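Local coordinates for insecticyanin A form (PDB 1Z24), which binds the blue bile pigment biliverdin IX gamma and, together with lipoprotein-bound carotenes, gives hornworms their green camouflage colour, at residues A22-W27 with T108-A114; Q40-A46 with Y58-N64; G65-E71 with S178-T184. One frame throughout, in Å; residues are numbered along the deposited sequence.

Interaction 1: A22-W27 with T108-A114; sequences AFAGAW and TDYKNYA
Y110 reaches along the end of helix 20-23 and meets A22 and F23 in turn. Its CB lies 3.9 Å from the carbonyl O of A22, and CG is as far from A22 CB. One atom further, Y110 CD1 touches A22 CB at 3.7 Å as well as the backbone N of F23. Y110 CE1 then passes F23 CB at 4.1 Å, the two side chains crossing at about a right angle, and the hydroxyl ends in a hydrogen bond with D19 N. One face of the tyrosine ring carries the T108 methyl CG2 over its centre, while F23 CA stands in plane at the rim. G25 and W27 form the GxW signature of the lipocalin family, and T108, D109 and Y110 form its TDY signature; the two motifs come together here at the closed end of the barrel. With CG anti to its carbonyl carbon (chi1 -70°), W27 sends its six-membered ring toward 108-114, where A114 CB covers one face, 4.2 Å from the ring centroid, as a CH-pi contact. The indole NE1 turns back to F23 O, a 2.9 Å hydrogen bond, and also lies over the centre of the F23 ring. T108 OG1 accepts from Y110 N in an ST turn, and K137, packed against W27, hydrogen-bonds Y110 O and A24 O through its NZ.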
# COMPACT_ATOMS: atom_id res chain seq x y z
N ALA A 22 -8.64 29.29 -0.21
CA ALA A 22 -8.71 29.14 1.22
C ALA A 22 -7.36 28.61 1.70
O ALA A 22 -6.90 28.85 2.81
CB ALA A 22 -9.81 28.12 1.49
N PHE A 23 -6.70 27.88 0.83
CA PHE A 23 -5.43 27.33 1.23
C PHE A 23 -4.28 28.29 1.26
O PHE A 23 -3.30 28.08 1.95
CB PHE A 23 -5.17 26.18 0.27
CG PHE A 23 -4.05 25.25 0.66
CD1 PHE A 23 -4.24 24.34 1.70
CD2 PHE A 23 -2.84 25.26 -0.04
CE1 PHE A 23 -3.22 23.45 2.07
CE2 PHE A 23 -1.80 24.39 0.33
CZ PHE A 23 -2.00 23.48 1.38
N ALA A 24 -4.41 29.33 0.48
CA ALA A 24 -3.40 30.33 0.41
C ALA A 24 -2.99 30.86 1.80
O ALA A 24 -3.77 30.92 2.76
CB ALA A 24 -3.81 31.41 -0.61
N GLY A 25 -1.73 31.24 1.93
CA GLY A 25 -1.22 31.74 3.18
C GLY A 25 0.20 31.28 3.48
O GLY A 25 0.88 30.71 2.66
N ALA A 26 0.65 31.52 4.69
CA ALA A 26 1.99 31.14 5.11
C ALA A 26 1.95 29.88 5.97
O ALA A 26 1.43 29.81 7.10
CB ALA A 26 2.55 32.31 5.88
N TRP A 27 2.51 28.84 5.42
CA TRP A 27 2.48 27.60 6.17
C TRP A 27 3.81 27.28 6.80
O TRP A 27 4.83 27.28 6.10
CB TRP A 27 2.12 26.44 5.18
CG TRP A 27 0.71 26.46 4.69
CD1 TRP A 27 0.26 26.93 3.48
CD2 TRP A 27 -0.45 25.99 5.44
NE1 TRP A 27 -1.12 26.78 3.43
CE2 TRP A 27 -1.59 26.18 4.59
CE3 TRP A 27 -0.65 25.44 6.72
CZ2 TRP A 27 -2.90 25.84 4.98
CZ3 TRP A 27 -1.98 25.15 7.09
CH2 TRP A 27 -3.07 25.37 6.25
N THR A 108 -6.81 18.85 5.35
CA THR A 108 -6.61 20.18 5.85
C THR A 108 -7.93 20.84 6.22
O THR A 108 -9.01 20.57 5.65
CB THR A 108 -6.05 21.04 4.72
OG1 THR A 108 -5.73 22.31 5.27
CG2 THR A 108 -7.06 21.26 3.55
N ASP A 109 -7.84 21.74 7.18
CA ASP A 109 -9.02 22.52 7.60
C ASP A 109 -8.87 23.95 7.09
O ASP A 109 -9.62 24.83 7.45
CB ASP A 109 -9.34 22.64 9.05
CG ASP A 109 -8.24 23.29 9.80
OD1 ASP A 109 -7.16 23.65 9.32
OD2 ASP A 109 -8.58 23.41 11.01
N TYR A 110 -7.86 24.18 6.25
CA TYR A 110 -7.53 25.46 5.61
C TYR A 110 -7.07 26.60 6.53
O TYR A 110 -6.15 27.33 6.19
CB TYR A 110 -8.64 25.96 4.70
CG TYR A 110 -9.03 24.98 3.63
CD1 TYR A 110 -8.22 24.94 2.49
CD2 TYR A 110 -10.14 24.13 3.73
CE1 TYR A 110 -8.52 24.09 1.43
CE2 TYR A 110 -10.44 23.25 2.69
CZ TYR A 110 -9.62 23.23 1.55
OH TYR A 110 -9.89 22.36 0.54
N LYS A 111 -7.71 26.77 7.69
CA LYS A 111 -7.33 27.84 8.61
C LYS A 111 -6.23 27.46 9.56
O LYS A 111 -5.57 28.34 10.07
CB LYS A 111 -8.41 28.14 9.61
CG LYS A 111 -9.72 28.26 8.92
CD LYS A 111 -9.86 29.64 8.31
CE LYS A 111 -11.27 29.92 7.81
NZ LYS A 111 -11.48 29.61 6.37
N ASN A 112 -6.03 26.18 9.85
CA ASN A 112 -4.97 25.90 10.82
C ASN A 112 -3.92 24.86 10.48
O ASN A 112 -2.77 24.99 10.87
CB ASN A 112 -5.61 25.19 12.03
CG ASN A 112 -6.67 26.07 12.56
OD1 ASN A 112 -6.39 27.17 12.97
ND2 ASN A 112 -7.88 25.63 12.46
N TYR A 113 -4.31 23.78 9.81
CA TYR A 113 -3.33 22.74 9.51
C TYR A 113 -3.58 22.11 8.15
O TYR A 113 -4.68 22.18 7.57
CB TYR A 113 -3.41 21.59 10.59
CG TYR A 113 -4.60 20.69 10.30
CD1 TYR A 113 -4.50 19.57 9.46
CD2 TYR A 113 -5.85 20.99 10.85
CE1 TYR A 113 -5.62 18.80 9.13
CE2 TYR A 113 -6.98 20.23 10.56
CZ TYR A 113 -6.86 19.14 9.69
OH TYR A 113 -7.95 18.41 9.40
N ALA A 114 -2.51 21.48 7.69
CA ALA A 114 -2.52 20.74 6.45
C ALA A 114 -1.58 19.57 6.60
O ALA A 114 -0.54 19.69 7.24
CB ALA A 114 -2.12 21.50 5.18

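Interaction 2: Q40-A46 with Y58-N64; sequences QGKCTIA and YNSFVSN. With BLV (biliverdin IX gamma chromophore), chain B.
The F61 ring lies between G41 and the chromophore: G41 CA sits over one face, 3.8 Å from the ring centroid in a CH-pi contact, and BLV CAC lies over the opposite face, 3.5 Å from F61 CD2. The two segments include the paired ends of the antiparallel hairpin of strands 44-50 and 55-63, part of the lipocalin barrel wall that encloses the pigment. F61 CG is placed between its backbone N and carbonyl carbon (chi1 61°), which swings the ring inward beside T44. The two side chains point the same way, T44 OG1 meeting the ring at its edge and F61 CB at 3.5 Å. A beta carbon at G41 would probably run into the ring, consistent with a glycine here. An alanine in place of this phenylalanine would leave G41 CA and the vinyl end of the pigment without the ring that separates them, and is likely to let that part of the chromophore shift. Two hydrogen-bonded pairs hold the backbones together, K42 with V62 and I45 with S60. Between them the register slips by one residue in a beta bulge, where the chain turns a corner at C43, which is tied by a disulfide to C175. The bond from I45 N to S60 O is nearly straight (3.0 Å, 169°), whereas that from K42 N to V62 O is bent to 142°. Where the hairpin meets the pigment, the methyl CMC of BLV lies between T44 CG2 at 3.4 Å and N59 CB at 3.5 Å.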
# COMPACT_ATOMS: atom_id res chain seq x y z
N GLN A 40 18.59 20.45 6.45
CA GLN A 40 19.33 21.44 7.23
C GLN A 40 18.67 22.79 7.52
O GLN A 40 19.16 23.51 8.36
CB GLN A 40 20.63 21.74 6.48
CG GLN A 40 21.89 20.95 6.90
CD GLN A 40 23.18 21.55 6.23
OE1 GLN A 40 23.81 22.53 6.76
NE2 GLN A 40 23.58 21.01 5.05
N GLY A 41 17.59 23.14 6.82
CA GLY A 41 16.91 24.41 7.02
C GLY A 41 16.04 24.45 8.28
O GLY A 41 15.48 23.46 8.74
N LYS A 42 15.89 25.60 8.86
CA LYS A 42 15.07 25.68 10.03
C LYS A 42 14.17 26.83 9.80
O LYS A 42 14.43 27.52 8.82
CB LYS A 42 15.87 25.89 11.28
CG LYS A 42 16.99 24.88 11.24
CD LYS A 42 17.02 23.93 12.43
CE LYS A 42 17.98 24.49 13.50
NZ LYS A 42 19.39 24.07 13.37
N CYS A 43 13.16 26.98 10.66
CA CYS A 43 12.23 28.06 10.50
C CYS A 43 11.69 27.99 9.10
O CYS A 43 11.53 29.00 8.44
CB CYS A 43 12.99 29.38 10.66
SG CYS A 43 11.90 30.80 10.72
N THR A 44 11.44 26.77 8.63
CA THR A 44 10.92 26.53 7.29
C THR A 44 9.46 26.92 7.09
O THR A 44 8.57 26.42 7.76
CB THR A 44 11.03 25.05 7.00
OG1 THR A 44 12.33 24.77 7.24
CG2 THR A 44 10.75 24.76 5.51
N ILE A 45 9.21 27.82 6.13
CA ILE A 45 7.87 28.25 5.87
C ILE A 45 7.61 28.35 4.37
O ILE A 45 8.42 28.83 3.58
CB ILE A 45 7.78 29.64 6.44
CG1 ILE A 45 8.27 29.66 7.88
CG2 ILE A 45 6.37 30.24 6.24
CD1 ILE A 45 8.22 31.05 8.48
N ALA A 46 6.47 27.89 3.97
CA ALA A 46 6.08 27.95 2.57
C ALA A 46 4.93 28.93 2.49
O ALA A 46 3.92 28.75 3.18
CB ALA A 46 5.61 26.58 2.05
N TYR A 58 6.53 31.27 -2.38
CA TYR A 58 7.69 31.83 -1.81
C TYR A 58 8.09 30.85 -0.69
O TYR A 58 7.42 30.73 0.33
CB TYR A 58 7.43 33.24 -1.26
CG TYR A 58 8.69 33.77 -0.60
CD1 TYR A 58 9.65 34.46 -1.35
CD2 TYR A 58 8.94 33.62 0.76
CE1 TYR A 58 10.83 34.94 -0.80
CE2 TYR A 58 10.11 34.11 1.34
CZ TYR A 58 11.05 34.77 0.56
OH TYR A 58 12.16 35.30 1.11
N ASN A 59 9.19 30.13 -0.89
CA ASN A 59 9.63 29.21 0.13
C ASN A 59 10.93 29.69 0.75
O ASN A 59 11.85 30.18 0.07
CB ASN A 59 10.02 27.85 -0.48
CG ASN A 59 8.94 26.83 -0.82
OD1 ASN A 59 7.79 26.86 -0.27
ND2 ASN A 59 9.32 25.91 -1.80
N SER A 60 11.04 29.52 2.06
CA SER A 60 12.24 29.92 2.71
C SER A 60 12.53 29.16 3.97
O SER A 60 11.68 28.61 4.65
CB SER A 60 12.27 31.42 3.05
OG SER A 60 11.49 31.74 4.21
N PHE A 61 13.80 29.21 4.29
CA PHE A 61 14.33 28.61 5.48
C PHE A 61 15.64 29.28 5.79
O PHE A 61 16.18 30.06 4.99
CB PHE A 61 14.32 27.11 5.57
CG PHE A 61 15.12 26.36 4.53
CD1 PHE A 61 16.29 26.88 3.94
CD2 PHE A 61 14.71 25.08 4.18
CE1 PHE A 61 17.03 26.14 3.02
CE2 PHE A 61 15.45 24.31 3.27
CZ PHE A 61 16.61 24.84 2.67
N VAL A 62 16.15 28.96 6.94
CA VAL A 62 17.39 29.50 7.39
C VAL A 62 18.46 28.43 7.69
O VAL A 62 18.25 27.44 8.42
CB VAL A 62 17.17 30.41 8.66
CG1 VAL A 62 18.47 31.07 9.13
CG2 VAL A 62 16.15 31.54 8.42
N SER A 63 19.65 28.66 7.13
CA SER A 63 20.80 27.80 7.32
C SER A 63 21.94 28.73 7.69
O SER A 63 22.24 29.65 6.93
CB SER A 63 21.14 26.90 6.10
OG SER A 63 19.89 26.43 5.60
N ASN A 64 22.51 28.53 8.87
CA ASN A 64 23.62 29.31 9.38
C ASN A 64 23.55 30.79 9.17
O ASN A 64 24.49 31.38 8.65
CB ASN A 64 24.98 28.86 8.79
CG ASN A 64 25.14 27.35 8.89
OD1 ASN A 64 25.17 26.55 7.89
ND2 ASN A 64 25.21 26.97 10.16
NA BLV B . 9.76 19.45 -1.74
C1A BLV B . 10.36 18.52 -2.52
C2A BLV B . 9.41 17.66 -3.23
C3A BLV B . 8.18 18.11 -2.86
C4A BLV B . 8.42 19.22 -1.92
CMA BLV B . 6.75 17.55 -3.23
OA BLV B . 11.56 18.43 -2.63
CAA BLV B . 9.76 16.52 -4.10
CBA BLV B . 10.13 15.45 -3.12
CGA BLV B . 10.70 14.26 -3.90
O1A BLV B . 10.06 13.27 -4.11
O2A BLV B . 11.81 14.34 -4.33
CHB BLV B . 7.38 19.91 -1.29
NB BLV B . 8.57 21.61 0.01
C1B BLV B . 7.46 20.83 -0.26
C2B BLV B . 6.38 21.14 0.65
C3B BLV B . 6.85 22.09 1.45
C4B BLV B . 8.24 22.37 1.06
CMB BLV B . 5.00 20.51 0.65
CAB BLV B . 6.11 22.74 2.58
CBB BLV B . 6.87 22.94 3.71
CHC BLV B . 9.03 23.36 1.66
NC BLV B . 11.22 23.25 0.63
C1C BLV B . 10.26 23.87 1.35
C2C BLV B . 10.71 25.19 1.83
C3C BLV B . 11.94 25.45 1.39
C4C BLV B . 12.28 24.19 0.61
CMC BLV B . 9.87 26.12 2.57
CAC BLV B . 12.92 26.63 1.57
CBC BLV B . 13.89 26.87 0.65
CHD BLV B . 13.56 23.92 0.00
ND BLV B . 12.79 22.65 -1.97
C1D BLV B . 13.81 23.24 -1.17
C2D BLV B . 15.14 23.04 -1.83
C3D BLV B . 14.93 22.34 -2.99
C4D BLV B . 13.49 22.13 -3.05
CMD BLV B . 16.48 23.48 -1.33
OD BLV B . 12.95 21.55 -3.96
CAD BLV B . 15.94 21.93 -3.98
CBD BLV B . 15.87 22.88 -5.16
CGD BLV B . 16.76 22.38 -6.35
O1D BLV B . 17.87 22.79 -6.47
O2D BLV B . 16.36 21.55 -7.15

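Interaction 3: G65-E71 with S178-T184; sequences GVKEYME and STTYSLT. With BLV (biliverdin IX gamma chromophore), chain B.
V66 and T179 lie side by side and point the same way, V66 CG2 meeting T179 CG2 at 3.7 Å. Next on that face, the extended chain of E68 slants across Y181, its carboxylate turned 67° from the phenol plane and its CG approaching Y181 CD2. L183 comes over the same glutamate obliquely, its CD2 3.7 Å from E68 OE1. On the other face Y69 folds back over the neighbouring strand: its CG sits between backbone N and carbonyl carbon (chi1 64°), so that the ring lies over S182, whose CA sits over one face, 3.8 Å from the centroid, as a CH-pi contact. T180 OG1 stands at the edge of that ring, and the ring of Y58 meets Y69 from strand 55-63. M70 reaches the pigment with its end; L183 CD1 touches its CG, and its sulfur SD comes 3.4 Å from BLV C1D. Between the two faces the backbones run parallel, K67 N bonding to T179 O at 2.7 Å, Y69 N to Y181 O, and L183 N to Y69 O. Beyond the strand T184 takes over with its side chain, OG1 accepting from E71 N at 2.9 Å in a nearly straight bond (170°). The whole is a short C-terminal strand laid parallel to strand 66-76, on the side away from strand 55-63, as an addition to the otherwise antiparallel lipocalin barrel.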
# COMPACT_ATOMS: atom_id res chain seq x y z
N GLY A 65 22.45 31.40 9.59
CA GLY A 65 22.32 32.83 9.46
C GLY A 65 21.92 33.31 8.11
O GLY A 65 21.75 34.51 7.89
N VAL A 66 21.75 32.39 7.21
CA VAL A 66 21.36 32.81 5.90
C VAL A 66 19.98 32.34 5.56
O VAL A 66 19.60 31.17 5.78
CB VAL A 66 22.23 32.16 4.87
CG1 VAL A 66 21.75 32.69 3.51
CG2 VAL A 66 23.64 32.60 5.27
N LYS A 67 19.24 33.28 5.01
CA LYS A 67 17.93 32.93 4.66
C LYS A 67 17.88 32.58 3.23
O LYS A 67 17.98 33.46 2.38
CB LYS A 67 16.91 34.03 4.88
CG LYS A 67 15.47 33.55 4.86
CD LYS A 67 14.45 34.42 4.13
CE LYS A 67 14.13 35.84 4.58
NZ LYS A 67 12.73 36.02 5.04
N GLU A 68 17.70 31.30 2.97
CA GLU A 68 17.60 30.87 1.59
C GLU A 68 16.14 30.76 1.16
O GLU A 68 15.23 30.26 1.89
CB GLU A 68 18.33 29.58 1.33
CG GLU A 68 19.78 29.73 1.72
CD GLU A 68 20.47 28.40 1.66
OE1 GLU A 68 19.95 27.40 1.21
OE2 GLU A 68 21.67 28.41 2.14
N TYR A 69 15.91 31.24 -0.07
CA TYR A 69 14.56 31.18 -0.55
C TYR A 69 14.43 30.81 -2.01
O TYR A 69 15.40 30.78 -2.76
CB TYR A 69 13.87 32.48 -0.21
CG TYR A 69 14.51 33.60 -0.93
CD1 TYR A 69 13.88 34.03 -2.10
CD2 TYR A 69 15.68 34.22 -0.46
CE1 TYR A 69 14.42 35.10 -2.82
CE2 TYR A 69 16.23 35.30 -1.16
CZ TYR A 69 15.58 35.72 -2.33
OH TYR A 69 16.07 36.77 -3.08
N MET A 70 13.18 30.49 -2.38
CA MET A 70 12.85 30.10 -3.74
C MET A 70 11.54 30.73 -4.12
O MET A 70 10.60 30.73 -3.32
CB MET A 70 12.48 28.61 -3.77
CG MET A 70 13.57 27.68 -3.33
SD MET A 70 12.97 26.02 -2.94
CE MET A 70 12.79 25.23 -4.52
N GLU A 71 11.48 31.23 -5.33
CA GLU A 71 10.26 31.85 -5.83
C GLU A 71 9.76 31.07 -7.02
O GLU A 71 10.56 30.73 -7.90
CB GLU A 71 10.52 33.29 -6.24
CG GLU A 71 11.21 34.08 -5.10
CD GLU A 71 11.23 35.59 -5.30
OE1 GLU A 71 10.41 36.29 -4.77
OE2 GLU A 71 12.17 36.06 -6.09
N SER A 178 21.17 37.02 9.03
CA SER A 178 21.88 38.25 8.76
C SER A 178 21.82 38.54 7.28
O SER A 178 21.91 39.69 6.85
CB SER A 178 23.32 38.12 9.16
OG SER A 178 23.88 37.07 8.36
N THR A 179 21.65 37.50 6.48
CA THR A 179 21.59 37.71 5.06
C THR A 179 20.72 36.70 4.35
O THR A 179 20.41 35.66 4.95
CB THR A 179 23.01 37.70 4.49
OG1 THR A 179 23.00 38.23 3.17
CG2 THR A 179 23.52 36.27 4.54
N THR A 180 20.36 37.03 3.08
CA THR A 180 19.53 36.23 2.18
C THR A 180 20.17 35.66 0.92
O THR A 180 21.25 36.01 0.47
CB THR A 180 18.27 36.90 1.84
OG1 THR A 180 18.48 37.72 0.75
CG2 THR A 180 17.83 37.69 3.02
N TYR A 181 19.48 34.74 0.31
CA TYR A 181 20.04 34.18 -0.89
C TYR A 181 18.97 33.42 -1.60
O TYR A 181 18.30 32.56 -1.02
CB TYR A 181 21.20 33.31 -0.56
CG TYR A 181 21.69 32.48 -1.68
CD1 TYR A 181 22.69 33.01 -2.50
CD2 TYR A 181 21.21 31.20 -1.94
CE1 TYR A 181 23.22 32.28 -3.56
CE2 TYR A 181 21.74 30.46 -3.00
CZ TYR A 181 22.74 31.00 -3.82
OH TYR A 181 23.28 30.28 -4.87
N SER A 182 18.83 33.81 -2.85
CA SER A 182 17.86 33.21 -3.74
C SER A 182 18.35 31.92 -4.38
O SER A 182 19.27 31.93 -5.16
CB SER A 182 17.66 34.13 -4.93
OG SER A 182 16.59 33.65 -5.74
N LEU A 183 17.74 30.80 -4.07
CA LEU A 183 18.16 29.57 -4.68
C LEU A 183 17.72 29.50 -6.12
O LEU A 183 18.36 28.86 -6.92
CB LEU A 183 17.57 28.35 -3.94
CG LEU A 183 18.03 28.28 -2.48
CD1 LEU A 183 17.18 27.32 -1.77
CD2 LEU A 183 19.44 27.75 -2.40
N THR A 184 16.59 30.12 -6.43
CA THR A 184 16.03 30.12 -7.78
C THR A 184 16.65 31.28 -8.53
O THR A 184 17.24 32.14 -7.94
CB THR A 184 14.46 30.21 -7.80
OG1 THR A 184 14.02 31.13 -6.78
CG2 THR A 184 13.84 28.86 -7.38
NA BLV B . 9.76 19.45 -1.74
C1A BLV B . 10.36 18.52 -2.52
C2A BLV B . 9.41 17.66 -3.23
C3A BLV B . 8.18 18.11 -2.86
C4A BLV B . 8.42 19.22 -1.92
CMA BLV B . 6.75 17.55 -3.23
OA BLV B . 11.56 18.43 -2.63
CAA BLV B . 9.76 16.52 -4.10
CBA BLV B . 10.13 15.45 -3.12
CGA BLV B . 10.70 14.26 -3.90
O1A BLV B . 10.06 13.27 -4.11
O2A BLV B . 11.81 14.34 -4.33
CHB BLV B . 7.38 19.91 -1.29
NB BLV B . 8.57 21.61 0.01
C1B BLV B . 7.46 20.83 -0.26
C2B BLV B . 6.38 21.14 0.65
C3B BLV B . 6.85 22.09 1.45
C4B BLV B . 8.24 22.37 1.06
CMB BLV B . 5.00 20.51 0.65
CAB BLV B . 6.11 22.74 2.58
CBB BLV B . 6.87 22.94 3.71
CHC BLV B . 9.03 23.36 1.66
NC BLV B . 11.22 23.25 0.63
C1C BLV B . 10.26 23.87 1.35
C2C BLV B . 10.71 25.19 1.83
C3C BLV B . 11.94 25.45 1.39
C4C BLV B . 12.28 24.19 0.61
CMC BLV B . 9.87 26.12 2.57
CAC BLV B . 12.92 26.63 1.57
CBC BLV B . 13.89 26.87 0.65
CHD BLV B . 13.56 23.92 0.00
ND BLV B . 12.79 22.65 -1.97
C1D BLV B . 13.81 23.24 -1.17
C2D BLV B . 15.14 23.04 -1.83
C3D BLV B . 14.93 22.34 -2.99
C4D BLV B . 13.49 22.13 -3.05
CMD BLV B . 16.48 23.48 -1.33
OD BLV B . 12.95 21.55 -3.96
CAD BLV B . 15.94 21.93 -3.98
CBD BLV B . 15.87 22.88 -5.16
CGD BLV B . 16.76 22.38 -6.35
O1D BLV B . 17.87 22.79 -6.47
O2D BLV B . 16.36 21.55 -7.15

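Overall arrangement
All three contacts reach one curled sheet around the biliverdin. Interactions 2 and 3 are close neighbours, their centres 8 Å apart, joined where strands 55-63 and 66-76 pair: N59 O meets M70 N, and F61 O meets E68 N, each at 2.8 Å. Both touch the pigment directly. Interaction 1 lies at the barrel's closed end, its centre 18 Å from that of interaction 2, yet a probable hydrogen bond of 2.6 Å from W27 N to A46 O links them; the W27 side chain is about 6 Å from the chromophore. Interactions 1 and 3 do not touch, with nearest atoms about 11 Å apart, although both reach the same sheet.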